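Local coordinates for protein TetR family transcriptional regulator (Rhodococcus erythropolis, PDB 4ZA6) that probably binds DNA as a TetR-family transcriptional repressor controlling the qsdA gene and, with it, degradation of quorum-sensing signals, at residues Q129-D133 against A134-T138. Residues are numbered along the deposited sequence; the frame is centred on the assembly and turned at random.
Sequences QSQVD and AGQLT
Where helix 115-133 ends, the carbonyls of S130, Q131 and V132 are each met by an N-H of the chain that follows. A134 N donates to S130 O at 2.9 Å, the last bond of the regular helical series, somewhat bent at 138°. The next carbonyl has a different donor: Q131 O receives Q136 N at 2.9 Å, almost straight out from the carbonyl, since G135, with phi 68°, turns the chain back over the helix end. G135 N itself goes to V132 O at 3.1 Å, standing well above that carbonyl's plane.

Next to these bonds L137 packs against the last turn. L137 CB lies 3.8 Å from Q131 CB, and L137 CD2 is 4.2 Å from both Q131 CB and V132 CG2; L137 also touches P75 and I78 of helix 74-90. The Q131 chain, bent at chi2 (-55°), crosses that of Q136 at a slant, the two amide planes nearly parallel, and sets Q131 OE1 3.4 Å from Q136 CB. This buried oxygen is satisfied by G74 N, tying the helix end to the start of helix 74-90. S130 OG, on the exposed side, bonds back to I127 O. The 6→1 bond from Q136 to Q131 and the inner bond from G135 to V132, with the positive phi of G135, form a Schellman motif with glycine at C', L137 packing beside it, which ends a helix of the TetR-type C-terminal domain.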
loop_
_atom_site.group_PDB
_atom_site.type_symbol
_atom_site.label_atom_id
_atom_site.label_comp_id
_atom_site.label_asym_id
_atom_site.label_seq_id
_atom_site.Cartn_x
_atom_site.Cartn_y
_atom_site.Cartn_z
ATOM N N GLN A 129 5.406 -14.170 9.319
ATOM C CA GLN A 129 6.139 -14.599 10.507
ATOM C C GLN A 129 5.188 -15.008 11.618
ATOM O O GLN A 129 5.433 -16.026 12.251
ATOM C CB GLN A 129 7.119 -13.515 10.983
ATOM C CG GLN A 129 8.018 -13.946 12.155
ATOM C CD GLN A 129 8.981 -15.055 11.793
ATOM O OE1 GLN A 129 8.862 -16.198 12.252
ATOM N NE2 GLN A 129 9.956 -14.742 10.958
ATOM N N SER A 130 4.104 -14.248 11.844
ATOM C CA SER A 130 3.128 -14.586 12.889
ATOM C C SER A 130 2.441 -15.907 12.582
ATOM O O SER A 130 2.261 -16.710 13.493
ATOM C CB SER A 130 2.137 -13.450 13.143
ATOM O OG SER A 130 1.272 -13.201 12.045
ATOM N N GLN A 131 2.115 -16.165 11.305
ATOM C CA GLN A 131 1.506 -17.440 10.896
ATOM C C GLN A 131 2.460 -18.622 11.070
ATOM O O GLN A 131 2.016 -19.698 11.440
ATOM C CB GLN A 131 0.920 -17.366 9.467
ATOM C CG GLN A 131 -0.326 -16.468 9.362
ATOM C CD GLN A 131 -1.424 -16.844 10.332
ATOM O OE1 GLN A 131 -1.815 -18.003 10.440
ATOM N NE2 GLN A 131 -1.938 -15.882 11.068
ATOM N N VAL A 132 3.772 -18.411 10.837
ATOM C CA VAL A 132 4.834 -19.418 11.026
ATOM C C VAL A 132 4.999 -19.650 12.527
ATOM O O VAL A 132 5.070 -20.800 12.964
ATOM C CB VAL A 132 6.175 -19.012 10.342
ATOM C CG1 VAL A 132 7.356 -19.861 10.843
ATOM C CG2 VAL A 132 6.053 -19.103 8.830
ATOM N N ASP A 133 4.983 -18.562 13.316
ATOM C CA ASP A 133 5.094 -18.598 14.773
ATOM C C ASP A 133 3.927 -19.340 15.430
ATOM O O ASP A 133 4.124 -20.040 16.435
ATOM C CB ASP A 133 5.246 -17.175 15.340
ATOM C CG ASP A 133 6.615 -16.542 15.110
ATOM O OD1 ASP A 133 7.559 -17.277 14.729
ATOM O OD2 ASP A 133 6.741 -15.320 15.314
ATOM N N ALA A 134 2.728 -19.236 14.825
ATOM C CA ALA A 134 1.501 -19.887 15.287
ATOM C C ALA A 134 1.411 -21.369 14.856
ATOM O O ALA A 134 0.426 -22.036 15.164
ATOM C CB ALA A 134 0.301 -19.123 14.754
ATOM N N GLY A 135 2.414 -21.855 14.129
ATOM C CA GLY A 135 2.431 -23.222 13.600
ATOM C C GLY A 135 1.382 -23.444 12.527
ATOM O O GLY A 135 0.952 -24.575 12.301
ATOM N N GLN A 136 0.981 -22.369 11.837
ATOM C CA GLN A 136 -0.077 -22.382 10.813
ATOM C C GLN A 136 0.430 -22.268 9.381
ATOM O O GLN A 136 -0.359 -22.374 8.436
ATOM C CB GLN A 136 -1.081 -21.238 11.072
ATOM C CG GLN A 136 -1.670 -21.191 12.494
ATOM C CD GLN A 136 -2.677 -22.269 12.819
ATOM O OE1 GLN A 136 -2.675 -23.367 12.267
ATOM N NE2 GLN A 136 -3.545 -21.987 13.773
ATOM N N LEU A 137 1.731 -22.030 9.218
ATOM C CA LEU A 137 2.292 -21.866 7.884
ATOM C C LEU A 137 3.671 -22.497 7.743
ATOM O O LEU A 137 4.556 -22.270 8.565
ATOM C CB LEU A 137 2.323 -20.350 7.518
ATOM C CG LEU A 137 2.797 -19.957 6.102
ATOM C CD1 LEU A 137 1.799 -20.360 5.035
ATOM C CD2 LEU A 137 3.052 -18.471 6.029
ATOM N N THR A 138 3.865 -23.218 6.662
ATOM C CA THR A 138 5.149 -23.823 6.345
ATOM C C THR A 138 5.740 -23.080 5.132
ATOM O O THR A 138 5.118 -23.035 4.071
ATOM C CB THR A 138 5.001 -25.343 6.145
ATOM O OG1 THR A 138 4.404 -25.882 7.317
ATOM C CG2 THR A 138 6.339 -26.037 5.916
#